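Local coordinates for protein aeromonas extracellular serine protease (Aeromonas sobria, PDB 3WQB) that cleaves peptide bonds after paired basic residues, one of them lysine, as a calcium-binding, furin-like secreted serine protease and probable virulence factor, at residues A[461-472]-A[539-550]. The protein carries 1 engineered substitution. Residues are numbered along the deposited sequence; the frame is centred on the assembly and turned at random.
Sequences SSTTRIATPLTV and YGESAQGTWRLE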
ATOM      1  N   SER A 461      20.280 -20.273   6.457  1.00 13.30           N
ATOM      2  CA  SER A 461      19.445 -20.741   5.364  1.00 14.10           C
ATOM      3  C   SER A 461      18.547 -21.878   5.774  1.00 13.50           C
ATOM      4  O   SER A 461      18.912 -22.717   6.597  1.00 14.28           O
ATOM      5  CB  SER A 461      20.318 -21.194   4.186  1.00 14.61           C
ATOM      6  OG  SER A 461      21.200 -20.158   3.767  1.00 18.79           O
ATOM      7  N   SER A 462      17.373 -21.915   5.161  1.00 12.42           N
ATOM      8  CA  SER A 462      16.422 -22.994   5.364  1.00 12.12           C
ATOM      9  C   SER A 462      15.666 -23.239   4.070  1.00 12.23           C
ATOM     10  O   SER A 462      15.248 -22.301   3.402  1.00 12.26           O
ATOM     11  CB  SER A 462      15.481 -22.640   6.521  1.00 12.38           C
ATOM     12  OG  SER A 462      14.442 -23.597   6.676  1.00 12.95           O
ATOM     13  N   THR A 463      15.497 -24.510   3.728  1.00 12.97           N
ATOM     14  CA  THR A 463      14.939 -24.912   2.441  1.00 12.97           C
ATOM     15  C   THR A 463      13.716 -25.813   2.591  1.00 12.84           C
ATOM     16  O   THR A 463      13.658 -26.629   3.506  1.00 13.30           O
ATOM     17  CB  THR A 463      16.037 -25.618   1.613  1.00 13.54           C
ATOM     18  OG1 THR A 463      17.119 -24.702   1.385  1.00 15.52           O
ATOM     19  CG2 THR A 463      15.500 -26.121   0.286  1.00 14.19           C
ATOM     20  N   THR A 464      12.738 -25.640   1.704  1.00 12.33           N
ATOM     21  CA  THR A 464      11.578 -26.524   1.614  1.00 12.73           C
ATOM     22  C   THR A 464      11.301 -26.851   0.154  1.00 12.68           C
ATOM     23  O   THR A 464      11.588 -26.051  -0.739  1.00 12.55           O
ATOM     24  CB  THR A 464      10.327 -25.904   2.299  1.00 12.70           C
ATOM     25  OG1 THR A 464       9.290 -26.887   2.422  1.00 14.59           O
ATOM     26  CG2 THR A 464       9.787 -24.708   1.521  1.00 13.67           C
ATOM     27  N   ARG A 465      10.739 -28.026  -0.092  1.00 12.43           N
ATOM     28  CA  ARG A 465      10.358 -28.417  -1.441  1.00 12.48           C
ATOM     29  C   ARG A 465       8.870 -28.216  -1.675  1.00 12.73           C
ATOM     30  O   ARG A 465       8.039 -28.617  -0.859  1.00 13.58           O
ATOM     31  CB  ARG A 465      10.717 -29.883  -1.712  1.00 12.47           C
ATOM     32  CG  ARG A 465      10.438 -30.297  -3.147  1.00 13.17           C
ATOM     33  CD  ARG A 465      11.006 -31.664  -3.481  1.00 14.02           C
ATOM     34  NE  ARG A 465      10.742 -32.008  -4.881  1.00 15.24           N
ATOM     35  CZ  ARG A 465       9.676 -32.666  -5.330  1.00 15.97           C
ATOM     36  NH1 ARG A 465       8.728 -33.090  -4.500  1.00 16.98           N
ATOM     37  NH2 ARG A 465       9.558 -32.898  -6.632  1.00 17.11           N
ATOM     38  N   ILE A 466       8.547 -27.591  -2.802  1.00 12.52           N
ATOM     39  CA  ILE A 466       7.170 -27.543  -3.287  1.00 13.56           C
ATOM     40  C   ILE A 466       7.024 -28.627  -4.356  1.00 14.21           C
ATOM     41  O   ILE A 466       7.724 -28.605  -5.374  1.00 14.44           O
ATOM     42  CB  ILE A 466       6.820 -26.134  -3.856  1.00 13.24           C
ATOM     43  CG1 ILE A 466       6.857 -25.058  -2.750  1.00 14.49           C
ATOM     44  CG2 ILE A 466       5.488 -26.156  -4.620  1.00 13.61           C
ATOM     45  CD1 ILE A 466       5.751 -25.142  -1.709  1.00 15.79           C
ATOM     46  N   ALA A 467       6.125 -29.582  -4.122  1.00 15.55           N
ATOM     47  CA  ALA A 467       5.990 -30.734  -5.017  1.00 17.46           C
ATOM     48  C   ALA A 467       5.099 -30.460  -6.218  1.00 18.92           C
ATOM     49  O   ALA A 467       5.308 -31.033  -7.292  1.00 19.86           O
ATOM     50  CB  ALA A 467       5.463 -31.940  -4.247  1.00 17.28           C
ATOM     51  N   THR A 468       4.116 -29.582  -6.020  1.00 20.21           N
ATOM     52  CA  THR A 468       3.048 -29.347  -6.992  1.00 21.47           C
ATOM     53  C   THR A 468       3.584 -28.588  -8.192  1.00 21.72           C
ATOM     54  O   THR A 468       4.243 -27.548  -8.029  1.00 21.93           O
ATOM     55  CB  THR A 468       1.868 -28.547  -6.365  1.00 21.69           C
ATOM     56  OG1 THR A 468       1.463 -29.170  -5.141  1.00 22.62           O
ATOM     57  CG2 THR A 468       0.665 -28.493  -7.305  1.00 22.40           C
ATOM     58  N   PRO A 469       3.306 -29.100  -9.406  1.00 21.94           N
ATOM     59  CA  PRO A 469       3.571 -28.265 -10.558  1.00 21.54           C
ATOM     60  C   PRO A 469       2.578 -27.115 -10.524  1.00 20.85           C
ATOM     61  O   PRO A 469       1.362 -27.328 -10.440  1.00 22.29           O
ATOM     62  CB  PRO A 469       3.317 -29.201 -11.750  1.00 21.40           C
ATOM     63  CG  PRO A 469       2.380 -30.230 -11.243  1.00 22.40           C
ATOM     64  CD  PRO A 469       2.701 -30.395  -9.780  1.00 21.94           C
ATOM     65  N   LEU A 470       3.111 -25.903 -10.501  1.00 18.99           N
ATOM     66  CA  LEU A 470       2.290 -24.702 -10.559  1.00 16.91           C
ATOM     67  C   LEU A 470       3.099 -23.589 -11.183  1.00 15.83           C
ATOM     68  O   LEU A 470       4.303 -23.494 -10.948  1.00 16.15           O
ATOM     69  CB  LEU A 470       1.852 -24.283  -9.151  1.00 17.47           C
ATOM     70  CG  LEU A 470       0.550 -23.491  -9.040  1.00 16.89           C
ATOM     71  CD1 LEU A 470      -0.642 -24.391  -9.367  1.00 16.82           C
ATOM     72  CD2 LEU A 470       0.381 -22.882  -7.650  1.00 17.28           C
ATOM     73  N   THR A 471       2.435 -22.744 -11.966  1.00 13.80           N
ATOM     74  CA  THR A 471       3.030 -21.509 -12.451  1.00 12.90           C
ATOM     75  C   THR A 471       2.784 -20.460 -11.383  1.00 12.00           C
ATOM     76  O   THR A 471       1.649 -20.228 -10.977  1.00 12.25           O
ATOM     77  CB  THR A 471       2.407 -21.093 -13.780  1.00 12.96           C
ATOM     78  OG1 THR A 471       2.684 -22.114 -14.748  1.00 14.97           O
ATOM     79  CG2 THR A 471       2.967 -19.744 -14.255  1.00 13.84           C
ATOM     80  N   VAL A 472       3.866 -19.841 -10.921  1.00 11.27           N
ATOM     81  CA  VAL A 472       3.812 -18.880  -9.829  1.00 11.50           C
ATOM     82  C   VAL A 472       3.220 -17.550 -10.282  1.00 11.47           C
ATOM     83  O   VAL A 472       3.512 -17.058 -11.379  1.00 11.89           O
ATOM     84  CB  VAL A 472       5.224 -18.614  -9.247  1.00 11.34           C
ATOM     85  CG1 VAL A 472       5.170 -17.556  -8.148  1.00 13.07           C
ATOM     86  CG2 VAL A 472       5.853 -19.892  -8.713  1.00 12.50           C
ATOM     87  N   TYR A 539       7.046 -14.243 -10.814  1.00  9.66           N
ATOM     88  CA  TYR A 539       5.889 -14.334 -11.690  1.00 10.39           C
ATOM     89  C   TYR A 539       6.202 -15.102 -12.966  1.00 10.79           C
ATOM     90  O   TYR A 539       7.083 -14.717 -13.742  1.00 11.47           O
ATOM     91  CB  TYR A 539       5.410 -12.922 -12.029  1.00 10.59           C
ATOM     92  CG  TYR A 539       4.046 -12.860 -12.669  1.00 10.48           C
ATOM     93  CD1 TYR A 539       2.910 -12.648 -11.895  1.00 11.74           C
ATOM     94  CD2 TYR A 539       3.887 -13.021 -14.053  1.00 12.36           C
ATOM     95  CE1 TYR A 539       1.650 -12.590 -12.478  1.00 12.10           C
ATOM     96  CE2 TYR A 539       2.621 -12.963 -14.646  1.00 12.24           C
ATOM     97  CZ  TYR A 539       1.513 -12.740 -13.851  1.00 11.51           C
ATOM     98  OH  TYR A 539       0.261 -12.681 -14.415  1.00 13.86           O
ATOM     99  N   GLY A 540       5.448 -16.179 -13.188  1.00 11.17           N
ATOM    100  CA  GLY A 540       5.586 -16.971 -14.400  1.00 11.46           C
ATOM    101  C   GLY A 540       6.470 -18.201 -14.269  1.00 11.96           C
ATOM    102  O   GLY A 540       6.439 -19.072 -15.130  1.00 12.88           O
ATOM    103  N   GLU A 541       7.287 -18.256 -13.221  1.00 11.48           N
ATOM    104  CA  GLU A 541       8.184 -19.400 -12.997  1.00 11.80           C
ATOM    105  C   GLU A 541       7.422 -20.648 -12.547  1.00 12.08           C
ATOM    106  O   GLU A 541       6.306 -20.555 -12.041  1.00 12.01           O
ATOM    107  CB  GLU A 541       9.238 -19.053 -11.935  1.00 11.63           C
ATOM    108  CG  GLU A 541      10.256 -18.021 -12.391  1.00 12.66           C
ATOM    109  CD  GLU A 541      11.458 -17.892 -11.479  1.00 12.41           C
ATOM    110  OE1 GLU A 541      11.570 -18.630 -10.472  1.00 12.46           O
ATOM    111  OE2 GLU A 541      12.303 -17.026 -11.775  1.00 13.07           O
ATOM    112  N   SER A 542       8.046 -21.814 -12.714  1.00 13.10           N
ATOM    113  CA  SER A 542       7.526 -23.050 -12.155  1.00 13.95           C
ATOM    114  C   SER A 542       7.822 -23.097 -10.657  1.00 13.29           C
ATOM    115  O   SER A 542       8.937 -22.784 -10.223  1.00 13.92           O
ATOM    116  CB  SER A 542       8.144 -24.259 -12.850  1.00 14.67           C
ATOM    117  OG  SER A 542       7.782 -25.457 -12.175  1.00 17.65           O
ATOM    118  N   ALA A 543       6.827 -23.489  -9.872  1.00 13.31           N
ATOM    119  CA  ALA A 543       6.962 -23.580  -8.420  1.00 13.44           C
ATOM    120  C   ALA A 543       7.682 -24.838  -7.943  1.00 13.55           C
ATOM    121  O   ALA A 543       8.149 -24.888  -6.811  1.00 13.54           O
ATOM    122  CB  ALA A 543       5.590 -23.499  -7.760  1.00 13.21           C
ATOM    123  N   GLN A 544       7.769 -25.851  -8.802  1.00 13.99           N
ATOM    124  CA  GLN A 544       8.216 -27.176  -8.376  1.00 14.52           C
ATOM    125  C   GLN A 544       9.703 -27.212  -8.082  1.00 14.21           C
ATOM    126  O   GLN A 544      10.522 -26.830  -8.914  1.00 14.83           O
ATOM    127  CB  GLN A 544       7.853 -28.207  -9.436  1.00 15.20           C
ATOM    128  CG  GLN A 544       8.061 -29.647  -9.018  1.00 17.76           C
ATOM    129  CD  GLN A 544       7.605 -30.599 -10.100  1.00 20.84           C
ATOM    130  OE1 GLN A 544       8.217 -30.679 -11.162  1.00 23.80           O
ATOM    131  NE2 GLN A 544       6.509 -31.301  -9.847  1.00 22.91           N
ATOM    132  N   GLY A 545      10.043 -27.699  -6.893  1.00 13.49           N
ATOM    133  CA  GLY A 545      11.428 -27.784  -6.474  1.00 12.97           C
ATOM    134  C   GLY A 545      11.659 -27.081  -5.160  1.00 12.11           C
ATOM    135  O   GLY A 545      10.716 -26.770  -4.421  1.00 12.55           O
ATOM    136  N   THR A 546      12.929 -26.824  -4.871  1.00 12.09           N
ATOM    137  CA  THR A 546      13.308 -26.282  -3.583  1.00 12.45           C
ATOM    138  C   THR A 546      13.335 -24.759  -3.559  1.00 11.79           C
ATOM    139  O   THR A 546      13.849 -24.115  -4.485  1.00 13.06           O
ATOM    140  CB  THR A 546      14.669 -26.827  -3.110  1.00 12.52           C
ATOM    141  OG1 THR A 546      15.639 -26.704  -4.158  1.00 14.39           O
ATOM    142  CG2 THR A 546      14.572 -28.305  -2.711  1.00 13.73           C
ATOM    143  N   TRP A 547      12.752 -24.213  -2.500  1.00 11.51           N
ATOM    144  CA  TRP A 547      12.764 -22.784  -2.199  1.00 11.45           C
ATOM    145  C   TRP A 547      13.577 -22.554  -0.932  1.00 11.52           C
ATOM    146  O   TRP A 547      13.421 -23.278   0.054  1.00 11.90           O
ATOM    147  CB  TRP A 547      11.339 -22.301  -1.972  1.00 11.62           C
ATOM    148  CG  TRP A 547      10.473 -22.308  -3.194  1.00 11.15           C
ATOM    149  CD1 TRP A 547       9.859 -23.384  -3.766  1.00 12.02           C
ATOM    150  CD2 TRP A 547      10.084 -21.166  -3.957  1.00 10.87           C
ATOM    151  NE1 TRP A 547       9.131 -22.984  -4.866  1.00 11.55           N
ATOM    152  CE2 TRP A 547       9.248 -21.622  -4.999  1.00 11.60           C
ATOM    153  CE3 TRP A 547      10.373 -19.792  -3.863  1.00 11.13           C
ATOM    154  CZ2 TRP A 547       8.703 -20.753  -5.954  1.00 11.96           C
ATOM    155  CZ3 TRP A 547       9.836 -18.931  -4.810  1.00 11.00           C
ATOM    156  CH2 TRP A 547       9.002 -19.417  -5.837  1.00 12.54           C
ATOM    157  N   ARG A 548      14.452 -21.557  -0.950  1.00 11.51           N
ATOM    158  CA  ARG A 548      15.347 -21.322   0.175  1.00 11.77           C
ATOM    159  C   ARG A 548      15.207 -19.920   0.754  1.00 11.28           C
ATOM    160  O   ARG A 548      15.269 -18.929   0.025  1.00 11.72           O
ATOM    161  CB  ARG A 548      16.801 -21.581  -0.243  1.00 12.40           C
ATOM    162  CG  ARG A 548      17.830 -21.365   0.858  1.00 13.83           C
ATOM    163  CD  ARG A 548      19.224 -21.757   0.416  1.00 16.52           C
ATOM    164  NE  ARG A 548      19.821 -20.821  -0.537  1.00 17.53           N
ATOM    165  CZ  ARG A 548      20.012 -21.074  -1.832  1.00 18.64           C
ATOM    166  NH1 ARG A 548      19.621 -22.235  -2.349  1.00 19.68           N
ATOM    167  NH2 ARG A 548      20.575 -20.160  -2.618  1.00 19.33           N
ATOM    168  N   LEU A 549      15.001 -19.847   2.063  1.00 11.04           N
ATOM    169  CA  LEU A 549      15.033 -18.576   2.776  1.00 11.37           C
ATOM    170  C   LEU A 549      16.434 -18.332   3.308  1.00 11.30           C
ATOM    171  O   LEU A 549      17.067 -19.240   3.851  1.00 12.12           O
ATOM    172  CB  LEU A 549      14.047 -18.594   3.941  1.00 12.05           C
ATOM    173  CG  LEU A 549      13.840 -17.251   4.645  1.00 12.79           C
ATOM    174  CD1 LEU A 549      12.965 -16.329   3.797  1.00 14.62           C
ATOM    175  CD2 LEU A 549      13.228 -17.470   6.011  1.00 14.50           C
ATOM    176  N   GLU A 550      16.912 -17.102   3.152  1.00 11.48           N
ATOM    177  CA  GLU A 550      18.237 -16.727   3.618  1.00 11.26           C
ATOM    178  C   GLU A 550      18.105 -15.515   4.517  1.00 11.25           C
ATOM    179  O   GLU A 550      17.438 -14.554   4.150  1.00 11.69           O
ATOM    180  CB  GLU A 550      19.147 -16.396   2.428  1.00 11.42           C
ATOM    181  CG  GLU A 550      19.530 -17.597   1.595  1.00 13.34           C
ATOM    182  CD  GLU A 550      20.540 -17.289   0.506  1.00 15.28           C
ATOM    183  OE1 GLU A 550      20.889 -16.105   0.285  1.00 17.03           O
ATOM    184  OE2 GLU A 550      21.008 -18.254  -0.127  1.00 16.72           O
TER
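Val-472, Trp-547 and Gln-544 bury the most surface where 461-472 runs against 539-550. One methyl of Val-472 does most of its work: CG2, set beside the backbone N by the torsion that turns CG1 anti to it (chi1 177°), lies 3.7 Å from Ala-543 CB and meets the edge of the Trp-547 ring near its plane, at CZ2. The Val-472 backbone is gripped at both ends, its N donating to Glu-541 O and its O accepting from Gly-540 N. At the pyrrole end of the indole, Ile-466 CG1 approaches obliquely, 3.6 Å from Trp-547 CD1. The indole N-H is satisfied within its own segment: Trp-547 NE1 donates to Ala-543 O at 2.9 Å, close to the ring plane, which helps fix the ring's rotation.

Strands 461-466 and 545-550 form an antiparallel ladder at the margin of a four-stranded sheet in the P-domain, whose beta-sandwich places Trp-547 and Leu-549 against strands 471-482 and 583-595. Three hydrogen-bonded pairs, Ser-462/Leu-549, Thr-464/Trp-547 and Ile-466/Gly-545, carry this ladder; beyond it the register shifts by two residues as 467-470 loops out before Thr-471 bridges Ser-542.

Gln-544 reaches into the start of that loop. Its chain is extended through CD (chi1 -171°), carrying Gln-544 NE2 to Ala-467 O in a nearly straight 2.8 Å bond within the side-chain amide plane, while the donor stands off the carbonyl plane. Further along the loop, Leu-470 O accepts from Ala-543 N at 2.7 Å. Leu-470 CB also meets Ala-543 CB at 4.1 Å.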